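Local structure of MgGH51 (Meripilus giganteus, 6ZPZ) at residues 24-29 and 488-493; 230-235 and 255-260; 400-405 and 427-432. The protein probably hydrolyses terminal alpha-L-arabinofuranosyl units from arabinose-containing glycans, as an alpha-L-arabinofuranosidase of glycoside hydrolase family GH51. All coordinates share one frame; numbering follows the deposited sequence.

Contact 1. Residues 24-29 and 488-493. With LX5 ([(1~{S},2~{S},3~{S},4~{S})-2-(hydroxymethyl)-3,4-bis(oxidanyl)cyclopentyl] hydrogen sulfate), chain G.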
loop_
_atom_site.group_PDB
_atom_site.type_symbol
_atom_site.label_atom_id
_atom_site.label_comp_id
_atom_site.label_asym_id
_atom_site.label_seq_id
_atom_site.Cartn_x
_atom_site.Cartn_y
_atom_site.Cartn_z
ATOM N N ASP A 24 -3.935 -4.110 2.167
ATOM C CA ASP A 24 -3.873 -5.223 1.185
ATOM C C ASP A 24 -5.193 -5.267 0.421
ATOM O O ASP A 24 -6.167 -5.806 0.947
ATOM C CB ASP A 24 -3.554 -6.566 1.842
ATOM C CG ASP A 24 -2.773 -7.448 0.880
ATOM O OD1 ASP A 24 -2.968 -7.269 -0.331
ATOM O OD2 ASP A 24 -1.916 -8.224 1.358
ATOM N N ILE A 25 -5.209 -4.652 -0.760
ATOM C CA ILE A 25 -6.364 -4.569 -1.691
ATOM C C ILE A 25 -5.775 -4.698 -3.087
ATOM O O ILE A 25 -4.641 -4.256 -3.269
ATOM C CB ILE A 25 -7.167 -3.264 -1.542
ATOM C CG1 ILE A 25 -8.417 -3.271 -2.420
ATOM C CG2 ILE A 25 -6.312 -2.031 -1.834
ATOM C CD1 ILE A 25 -9.263 -2.027 -2.267
ATOM N N ASN A 26 -6.465 -5.360 -4.010
ATOM C CA ASN A 26 -5.904 -5.575 -5.371
ATOM C C ASN A 26 -4.531 -6.253 -5.266
ATOM O O ASN A 26 -3.665 -5.898 -6.063
ATOM C CB ASN A 26 -5.700 -4.245 -6.108
ATOM C CG ASN A 26 -6.898 -3.331 -6.082
ATOM O OD1 ASN A 26 -8.035 -3.778 -6.271
ATOM N ND2 ASN A 26 -6.649 -2.045 -5.948
ATOM N N HIS A 27 -4.290 -7.144 -4.294
ATOM C CA HIS A 27 -2.953 -7.766 -4.056
ATOM C C HIS A 27 -1.877 -6.658 -4.004
ATOM O O HIS A 27 -0.822 -6.717 -4.678
ATOM C CB HIS A 27 -2.710 -8.863 -5.087
ATOM C CG HIS A 27 -3.435 -10.112 -4.719
ATOM N ND1 HIS A 27 -2.943 -11.032 -3.814
ATOM C CD2 HIS A 27 -4.668 -10.537 -5.044
ATOM C CE1 HIS A 27 -3.819 -12.018 -3.682
ATOM N NE2 HIS A 27 -4.883 -11.717 -4.416
ATOM N N SER A 28 -2.144 -5.633 -3.226
ATOM C CA SER A 28 -1.170 -4.562 -2.953
ATOM C C SER A 28 -0.083 -5.070 -1.989
ATOM O O SER A 28 1.006 -4.465 -1.942
ATOM C CB SER A 28 -1.876 -3.378 -2.416
ATOM O OG SER A 28 -2.471 -3.714 -1.192
ATOM N N GLY A 29 -0.453 -5.977 -1.075
ATOM C CA GLY A 29 0.454 -6.575 -0.077
ATOM C C GLY A 29 1.025 -7.859 -0.637
ATOM O O GLY A 29 2.055 -7.870 -1.352
ATOM N N SER A 488 -5.438 -8.895 -10.512
ATOM C CA SER A 488 -6.369 -9.151 -9.386
ATOM C C SER A 488 -6.809 -7.835 -8.776
ATOM O O SER A 488 -6.263 -7.435 -7.752
ATOM C CB SER A 488 -5.762 -10.064 -8.393
ATOM O OG SER A 488 -6.727 -10.528 -7.457
ATOM N N THR A 489 -7.809 -7.245 -9.408
ATOM C CA THR A 489 -8.329 -5.896 -9.116
ATOM C C THR A 489 -9.698 -6.032 -8.472
ATOM O O THR A 489 -10.550 -6.653 -9.092
ATOM C CB THR A 489 -8.360 -5.095 -10.413
ATOM O OG1 THR A 489 -7.000 -4.977 -10.848
ATOM C CG2 THR A 489 -8.998 -3.758 -10.201
ATOM N N GLN A 490 -9.868 -5.501 -7.261
ATOM C CA GLN A 490 -11.205 -5.399 -6.632
ATOM C C GLN A 490 -11.697 -3.958 -6.737
ATOM O O GLN A 490 -12.824 -3.735 -6.417
ATOM C CB GLN A 490 -11.166 -5.878 -5.194
ATOM C CG GLN A 490 -10.816 -7.338 -5.038
ATOM C CD GLN A 490 -9.321 -7.597 -5.127
ATOM O OE1 GLN A 490 -8.540 -6.972 -4.435
ATOM N NE2 GLN A 490 -8.907 -8.504 -6.008
ATOM N N TRP A 491 -10.828 -3.013 -7.096
ATOM C CA TRP A 491 -11.139 -1.575 -7.038
ATOM C C TRP A 491 -10.274 -0.855 -8.055
ATOM O O TRP A 491 -9.078 -1.171 -8.119
ATOM C CB TRP A 491 -10.919 -0.999 -5.639
ATOM C CG TRP A 491 -11.342 0.426 -5.582
ATOM C CD1 TRP A 491 -10.664 1.520 -6.034
ATOM C CD2 TRP A 491 -12.602 0.910 -5.090
ATOM N NE1 TRP A 491 -11.391 2.651 -5.805
ATOM C CE2 TRP A 491 -12.573 2.312 -5.214
ATOM C CE3 TRP A 491 -13.721 0.302 -4.521
ATOM C CZ2 TRP A 491 -13.653 3.107 -4.850
ATOM C CZ3 TRP A 491 -14.795 1.090 -4.165
ATOM C CH2 TRP A 491 -14.760 2.474 -4.337
ATOM N N THR A 492 -10.911 -0.002 -8.861
ATOM C CA THR A 492 -10.243 0.996 -9.728
ATOM C C THR A 492 -10.924 2.339 -9.498
ATOM O O THR A 492 -12.061 2.411 -9.033
ATOM C CB THR A 492 -10.323 0.587 -11.202
ATOM O OG1 THR A 492 -11.668 0.702 -11.656
ATOM C CG2 THR A 492 -9.881 -0.833 -11.464
ATOM N N PRO A 493 -10.250 3.461 -9.786
ATOM C CA PRO A 493 -8.846 3.490 -10.173
ATOM C C PRO A 493 -7.900 3.446 -8.969
ATOM O O PRO A 493 -8.283 3.725 -7.840
ATOM C CB PRO A 493 -8.710 4.859 -10.836
ATOM C CG PRO A 493 -9.661 5.687 -10.054
ATOM C CD PRO A 493 -10.827 4.796 -9.707
HETATM C C1 LX5 G . -12.695 2.419 0.661
HETATM C C2 LX5 G . -12.525 3.141 1.976
HETATM C C6 LX5 G . -10.738 1.304 -0.664
HETATM C C5 LX5 G . -11.617 1.330 0.593
HETATM C C3 LX5 G . -11.769 2.242 2.910
HETATM C C4 LX5 G . -10.904 1.456 1.927
HETATM O O7 LX5 G . -9.905 2.464 -0.768
HETATM O O8 LX5 G . -10.767 0.086 2.313
HETATM O O9 LX5 G . -11.080 2.969 3.940
HETATM O O10 LX5 G . -13.976 1.868 0.947
HETATM S S11 LX5 G . -15.016 1.761 -0.116
HETATM O O12 LX5 G . -14.217 0.848 -0.931
HETATM O O13 LX5 G . -16.284 1.209 0.353
HETATM O O14 LX5 G . -15.218 3.165 -0.579
#

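Contact 2. Residues 230-235 and 255-260. With LX5 ([(1~{S},2~{S},3~{S},4~{S})-2-(hydroxymethyl)-3,4-bis(oxidanyl)cyclopentyl] hydrogen sulfate), chain G.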
loop_
_atom_site.group_PDB
_atom_site.type_symbol
_atom_site.label_atom_id
_atom_site.label_comp_id
_atom_site.label_asym_id
_atom_site.label_seq_id
_atom_site.Cartn_x
_atom_site.Cartn_y
_atom_site.Cartn_z
ATOM N N GLY A 230 -8.356 1.332 6.436
ATOM C CA GLY A 230 -8.920 0.560 5.349
ATOM C C GLY A 230 -9.827 -0.589 5.805
ATOM O O GLY A 230 -9.764 -1.044 6.922
ATOM N N ASN A 231 -10.690 -1.031 4.914
ATOM C CA ASN A 231 -11.584 -2.189 5.128
ATOM C C ASN A 231 -10.775 -3.369 5.623
ATOM O O ASN A 231 -11.274 -4.077 6.464
ATOM C CB ASN A 231 -12.359 -2.545 3.874
ATOM C CG ASN A 231 -13.432 -1.525 3.575
ATOM O OD1 ASN A 231 -13.530 -0.510 4.253
ATOM N ND2 ASN A 231 -14.227 -1.804 2.566
ATOM N N ASN A 232 -9.561 -3.559 5.111
ATOM C CA ASN A 232 -8.771 -4.768 5.436
ATOM C C ASN A 232 -8.412 -4.825 6.937
ATOM O O ASN A 232 -8.070 -5.927 7.412
ATOM C CB ASN A 232 -7.548 -4.884 4.555
ATOM C CG ASN A 232 -7.103 -6.314 4.359
ATOM O OD1 ASN A 232 -7.892 -7.156 3.911
ATOM N ND2 ASN A 232 -5.838 -6.582 4.649
ATOM N N LEU A 233 -8.479 -3.715 7.668
ATOM C CA LEU A 233 -8.298 -3.724 9.142
ATOM C C LEU A 233 -9.449 -4.478 9.807
ATOM O O LEU A 233 -9.245 -5.107 10.861
ATOM C CB LEU A 233 -8.346 -2.281 9.622
ATOM C CG LEU A 233 -8.288 -2.086 11.121
ATOM C CD1 LEU A 233 -6.905 -2.450 11.682
ATOM C CD2 LEU A 233 -8.655 -0.641 11.460
ATOM N N GLU A 234 -10.641 -4.305 9.263
ATOM C CA GLU A 234 -11.878 -4.562 10.041
ATOM C C GLU A 234 -12.178 -6.050 10.146
ATOM O O GLU A 234 -12.741 -6.454 11.143
ATOM C CB GLU A 234 -13.027 -3.799 9.422
ATOM C CG GLU A 234 -12.859 -2.324 9.665
ATOM C CD GLU A 234 -14.021 -1.503 9.184
ATOM O OE1 GLU A 234 -14.680 -0.909 10.035
ATOM O OE2 GLU A 234 -14.226 -1.432 7.951
ATOM N N GLY A 235 -11.912 -6.833 9.118
ATOM C CA GLY A 235 -12.398 -8.218 9.080
ATOM C C GLY A 235 -13.864 -8.263 8.688
ATOM O O GLY A 235 -14.537 -7.216 8.672
ATOM N N PRO A 255 -0.351 -16.882 11.290
ATOM C CA PRO A 255 -1.389 -17.782 10.787
ATOM C C PRO A 255 -2.033 -17.264 9.500
ATOM O O PRO A 255 -2.637 -18.045 8.813
ATOM C CB PRO A 255 -2.389 -17.840 11.951
ATOM C CG PRO A 255 -2.193 -16.559 12.693
ATOM C CD PRO A 255 -0.718 -16.230 12.551
ATOM N N GLY A 256 -1.836 -15.979 9.182
ATOM C CA GLY A 256 -2.597 -15.288 8.130
ATOM C C GLY A 256 -4.061 -15.151 8.483
ATOM O O GLY A 256 -4.510 -15.626 9.563
ATOM N N ARG A 257 -4.788 -14.487 7.607
ATOM C CA ARG A 257 -6.215 -14.262 7.830
ATOM C C ARG A 257 -6.851 -14.068 6.470
ATOM O O ARG A 257 -6.189 -13.592 5.543
ATOM C CB ARG A 257 -6.385 -13.056 8.744
ATOM C CG ARG A 257 -5.675 -11.816 8.228
ATOM C CD ARG A 257 -6.018 -10.613 9.064
ATOM N NE ARG A 257 -7.375 -10.108 8.906
ATOM C CZ ARG A 257 -7.735 -9.090 8.137
ATOM N NH1 ARG A 257 -6.846 -8.463 7.380
ATOM N NH2 ARG A 257 -8.999 -8.757 8.055
ATOM N N VAL A 258 -8.124 -14.420 6.392
ATOM C CA VAL A 258 -8.979 -14.013 5.245
ATOM C C VAL A 258 -9.152 -12.501 5.347
ATOM O O VAL A 258 -9.629 -12.027 6.356
ATOM C CB VAL A 258 -10.321 -14.762 5.251
ATOM C CG1 VAL A 258 -11.272 -14.289 4.167
ATOM C CG2 VAL A 258 -10.090 -16.264 5.132
ATOM N N GLY A 259 -8.658 -11.791 4.344
ATOM C CA GLY A 259 -8.772 -10.335 4.264
ATOM C C GLY A 259 -10.164 -9.938 3.818
ATOM O O GLY A 259 -11.040 -10.809 3.675
ATOM N N ASP A 260 -10.362 -8.659 3.546
ATOM C CA ASP A 260 -11.706 -8.101 3.255
ATOM C C ASP A 260 -11.879 -7.841 1.753
ATOM O O ASP A 260 -12.789 -7.133 1.418
ATOM C CB ASP A 260 -11.910 -6.910 4.183
ATOM C CG ASP A 260 -11.864 -7.472 5.589
ATOM O OD1 ASP A 260 -12.696 -8.396 5.858
ATOM O OD2 ASP A 260 -10.896 -7.122 6.345
HETATM C C1 LX5 G . -12.695 2.419 0.661
HETATM C C2 LX5 G . -12.525 3.141 1.976
HETATM C C6 LX5 G . -10.738 1.304 -0.664
HETATM C C5 LX5 G . -11.617 1.330 0.593
HETATM C C3 LX5 G . -11.769 2.242 2.910
HETATM C C4 LX5 G . -10.904 1.456 1.927
HETATM O O7 LX5 G . -9.905 2.464 -0.768
HETATM O O8 LX5 G . -10.767 0.086 2.313
HETATM O O9 LX5 G . -11.080 2.969 3.940
HETATM O O10 LX5 G . -13.976 1.868 0.947
HETATM S S11 LX5 G . -15.016 1.761 -0.116
HETATM O O12 LX5 G . -14.217 0.848 -0.931
HETATM O O13 LX5 G . -16.284 1.209 0.353
HETATM O O14 LX5 G . -15.218 3.165 -0.579
HETATM O O HOH W 1 -14.139 -4.595 1.635
#

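Contact 3. Residues 400-405 and 427-432. With LX5 ([(1~{S},2~{S},3~{S},4~{S})-2-(hydroxymethyl)-3,4-bis(oxidanyl)cyclopentyl] hydrogen sulfate), chain G.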
loop_
_atom_site.group_PDB
_atom_site.type_symbol
_atom_site.label_atom_id
_atom_site.label_comp_id
_atom_site.label_asym_id
_atom_site.label_seq_id
_atom_site.Cartn_x
_atom_site.Cartn_y
_atom_site.Cartn_z
ATOM N N HIS A 400 -13.224 11.058 3.945
ATOM C CA HIS A 400 -13.208 10.224 2.724
ATOM C C HIS A 400 -14.113 10.822 1.648
ATOM O O HIS A 400 -15.250 11.218 1.973
ATOM C CB HIS A 400 -13.642 8.802 3.077
ATOM C CG HIS A 400 -12.677 8.103 3.970
ATOM N ND1 HIS A 400 -12.797 6.759 4.268
ATOM C CD2 HIS A 400 -11.552 8.528 4.588
ATOM C CE1 HIS A 400 -11.812 6.390 5.043
ATOM N NE2 HIS A 400 -11.031 7.463 5.276
ATOM N N VAL A 401 -13.653 10.800 0.398
ATOM C CA VAL A 401 -14.542 11.139 -0.726
ATOM C C VAL A 401 -14.035 10.464 -1.986
ATOM O O VAL A 401 -12.866 10.644 -2.367
ATOM C CB VAL A 401 -14.739 12.656 -0.893
ATOM C CG1 VAL A 401 -13.465 13.422 -1.184
ATOM C CG2 VAL A 401 -15.785 12.941 -1.962
ATOM N N TYR A 402 -14.926 9.685 -2.558
ATOM C CA TYR A 402 -14.859 9.185 -3.946
ATOM C C TYR A 402 -15.881 9.970 -4.761
ATOM O O TYR A 402 -17.054 10.067 -4.340
ATOM C CB TYR A 402 -15.086 7.681 -3.945
ATOM C CG TYR A 402 -13.911 6.889 -3.435
ATOM C CD1 TYR A 402 -12.611 7.245 -3.758
ATOM C CD2 TYR A 402 -14.101 5.767 -2.652
ATOM C CE1 TYR A 402 -11.548 6.494 -3.320
ATOM C CE2 TYR A 402 -13.038 5.003 -2.203
ATOM C CZ TYR A 402 -11.751 5.390 -2.522
ATOM O OH TYR A 402 -10.686 4.636 -2.147
ATOM N N GLN A 403 -15.440 10.564 -5.866
ATOM C CA GLN A 403 -16.347 11.461 -6.632
ATOM C C GLN A 403 -15.841 11.562 -8.074
ATOM O O GLN A 403 -14.881 10.819 -8.452
ATOM C CB GLN A 403 -16.482 12.814 -5.892
ATOM C CG GLN A 403 -17.831 13.057 -5.204
ATOM C CD GLN A 403 -19.008 13.087 -6.164
ATOM O OE1 GLN A 403 -18.847 13.221 -7.367
ATOM N NE2 GLN A 403 -20.212 12.927 -5.638
ATOM N N THR A 404 -16.499 12.405 -8.865
ATOM C CA THR A 404 -16.156 12.633 -10.278
ATOM C C THR A 404 -14.999 13.611 -10.299
ATOM O O THR A 404 -14.863 14.398 -9.370
ATOM C CB THR A 404 -17.342 13.216 -11.068
ATOM O OG1 THR A 404 -17.565 14.504 -10.498
ATOM C CG2 THR A 404 -18.602 12.382 -11.039
ATOM N N PRO A 405 -14.173 13.640 -11.376
ATOM C CA PRO A 405 -13.130 14.654 -11.525
ATOM C C PRO A 405 -13.633 16.084 -11.360
ATOM O O PRO A 405 -12.937 16.905 -10.752
ATOM C CB PRO A 405 -12.644 14.467 -12.966
ATOM C CG PRO A 405 -12.894 12.998 -13.214
ATOM C CD PRO A 405 -14.177 12.679 -12.474
ATOM N N GLU A 427 -7.422 13.910 4.930
ATOM C CA GLU A 427 -8.175 13.447 3.755
ATOM C C GLU A 427 -7.625 12.067 3.406
ATOM O O GLU A 427 -6.813 11.980 2.498
ATOM C CB GLU A 427 -8.078 14.435 2.606
ATOM C CG GLU A 427 -9.146 14.178 1.560
ATOM C CD GLU A 427 -10.466 14.876 1.780
ATOM O OE1 GLU A 427 -10.537 15.725 2.668
ATOM O OE2 GLU A 427 -11.425 14.515 1.097
ATOM N N GLY A 428 -8.096 11.033 4.106
ATOM C CA GLY A 428 -7.364 9.767 4.241
ATOM C C GLY A 428 -7.691 8.809 3.118
ATOM O O GLY A 428 -6.965 7.800 2.965
ATOM N N GLU A 429 -8.739 9.112 2.361
ATOM C CA GLU A 429 -9.166 8.266 1.233
ATOM C C GLU A 429 -9.894 9.141 0.231
ATOM O O GLU A 429 -11.035 9.601 0.531
ATOM C CB GLU A 429 -10.079 7.177 1.773
ATOM C CG GLU A 429 -10.422 6.176 0.743
ATOM C CD GLU A 429 -11.562 5.327 1.206
ATOM O OE1 GLU A 429 -11.303 4.147 1.508
ATOM O OE2 GLU A 429 -12.716 5.844 1.243
ATOM N N TYR A 430 -9.252 9.440 -0.892
ATOM C CA TYR A 430 -9.906 10.251 -1.940
ATOM C C TYR A 430 -9.392 9.808 -3.292
ATOM O O TYR A 430 -8.272 9.301 -3.392
ATOM C CB TYR A 430 -9.742 11.747 -1.654
ATOM C CG TYR A 430 -8.391 12.340 -1.922
ATOM C CD1 TYR A 430 -7.381 12.257 -0.984
ATOM C CD2 TYR A 430 -8.094 12.976 -3.113
ATOM C CE1 TYR A 430 -6.148 12.844 -1.184
ATOM C CE2 TYR A 430 -6.858 13.545 -3.353
ATOM C CZ TYR A 430 -5.870 13.482 -2.385
ATOM O OH TYR A 430 -4.646 14.038 -2.603
ATOM N N ALA A 431 -10.241 9.979 -4.289
ATOM C CA ALA A 431 -9.908 9.802 -5.705
ATOM C C ALA A 431 -11.119 10.218 -6.536
ATOM O O ALA A 431 -12.213 9.992 -6.109
ATOM C CB ALA A 431 -9.529 8.375 -6.021
ATOM N N ALA A 432 -10.873 10.833 -7.671
ATOM C CA ALA A 432 -11.836 10.880 -8.787
ATOM C C ALA A 432 -11.886 9.491 -9.444
ATOM O O ALA A 432 -10.940 9.111 -10.149
ATOM C CB ALA A 432 -11.467 11.988 -9.733
HETATM C C1 LX5 G . -12.695 2.419 0.661
HETATM C C2 LX5 G . -12.525 3.141 1.976
HETATM C C6 LX5 G . -10.738 1.304 -0.664
HETATM C C5 LX5 G . -11.617 1.330 0.593
HETATM C C3 LX5 G . -11.769 2.242 2.910
HETATM C C4 LX5 G . -10.904 1.456 1.927
HETATM O O7 LX5 G . -9.905 2.464 -0.768
HETATM O O8 LX5 G . -10.767 0.086 2.313
HETATM O O9 LX5 G . -11.080 2.969 3.940
HETATM O O10 LX5 G . -13.976 1.868 0.947
HETATM S S11 LX5 G . -15.016 1.761 -0.116
HETATM O O12 LX5 G . -14.217 0.848 -0.931
HETATM O O13 LX5 G . -16.284 1.209 0.353
HETATM O O14 LX5 G . -15.218 3.165 -0.579
#

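Contact 1. Residues 24-29 and 488-493
Asn26 and Gln490 trade hydrogen bonds, each giving its backbone N to the side-chain oxygen of the other. Asn26 N reaches Gln490 OE1 at 2.7 Å, somewhat tilted from the carbonyl plane, whereas Gln490 N meets Asn26 OD1, also at 2.7 Å, within the plane of that carbonyl. A weak third bond, Trp491 N to Asn26 OD1 at 3.0 Å, makes the oxygen serve two successive amides. Asn26 CG stands beside its own backbone N (chi1 -49°), which turns OD1 onto these amides, while ND2 is taken up by Leu483 O. The Gln490 chain doubles back through a bend at chi2 (81°) that carries OE1 to Asn26, and its NE2 donates weakly to Ser488 OG.

Asn26 CA makes a CA-H...O contact of 3.0 Å with Ser488 O, and Ser488 OG lies at the edge of the His27 ring, 3.2 Å from CD2; the ring's ND1 bonds to Asp30 O.

The apolar part is Ile25 CD1 against Trp491 CB at 3.9 Å. From there the indole leads away to the ligand, and Trp491 CZ3 comes 3.3 Å from the sulfate oxygen O12 of LX5.

The loop after the first strand of a (beta/alpha)8 barrel, 20-21, meets one past the last, 474-479, and the short strand 483-485, at the C-terminal end of the barrel strands, where such enzymes carry their active site.

Contact 2. Residues 230-235 and 255-260
Asp260 lays its carboxylate against the turn at Gly235 and is gripped there on both faces. Gly235 N bonds to Asp260 OD2 at 3.0 Å from well above the carboxylate plane, and Arg257 NH2 reaches the same oxygen at 3.0 Å from the opposite face, on the syn side, as a salt bridge. Asp260 CG sits beside its own backbone N (chi1 -62°), an orientation that brings the carboxylate to the end of helix 231-234. Asp260 OD2 also lies 3.1 Å from Asn231 O, a pair of acceptors whose repulsion the arginine charge is likely to offset.

The guanidinium of Arg257 and the amide of Asn232 are turned 59° apart. Arg257 NH1 (2.8 Å) and NH2 both donate weakly to Asn232 O, and NH2 has a further partner in Thr240 O. Asn232 OD1 accepts Asp260 N at 2.9 Å, in its carbonyl plane, while ND2 bonds to Asn265. Were Asp260 an alanine, Arg257 would probably lose its carboxylate mate and Gly235 N this acceptor, leaving the guanidinium less firmly fixed.

Asn231 meets the ligand through its backbone, N to LX5 O8 at 2.8 Å and almost straight (171°); a water links its ND2 to Asp260 O, while its OD1 is held by Asn350 ND2.

The short helix follows barrel strand 224-227, and strand 257-258 pairs with antiparallel strand 264-265, so this small hairpin is fastened beside the pocket.

Contact 3. Residues 400-405 and 427-432
Glu429 is joined to the ligand, its OE1 covalently bonded to C2 of LX5 at 1.7 Å, consistent with the nucleophile of a retaining glycosidase. Tyr402 works beside it: OH shares a hydrogen bond of 2.7 Å with LX5 O7, which lies in the plane of the phenol ring and donates in turn to Glu429 OE1. On the other side His400 offers its ring face to Glu429 CB, a CH-pi contact 3.4 Å from the centroid. With CG anti to the backbone N (chi1 -173°) and an extended chain beyond, Glu429 passes between the two rings and delivers its carboxylate to the sugar-like ring.

Strand 396-403 and the end of strand 424-432, which turns a corner at Glu429, run parallel in a beta-alpha-beta unit of the (beta/alpha)8 barrel, and all three side chains issue from one face of the sheet. Val401 N donates to Glu429 O at 2.9 Å and Gln403 N to Ala431 O at 3.3 Å.

Further out, Glu351 holds His400 ND1 and Asp398 holds NE2, fixing the imidazole's rotation. At the far end Pro405 CG packs on Ala432 CB, 3.9 Å away, and Thr404 N-caps helix 405-410 through OG1 to Trp407 N.

Contact 1 opens first, at 24-29 just after barrel strand 20-21, and closes only at 488-493, beyond the last barrel strand, 474-479. The other two lie in series within that span and cross nothing: contact 2 closes a short excursion of 19 residues after strand 224-227, and contact 3 then closes the crossover from strand 396-403 to strand 424-432. Contact 1 touches both, with Asp24 O packing 3.6 Å from Asn232 CG and Trp491 CZ2 lying 3.3 Å from Tyr402 CE2. Contacts 2 and 3, whose nearest atoms are about 6 Å apart, meet through LX5, which all three touch, so the first two strands and the last three bring loops or ends to one pocket.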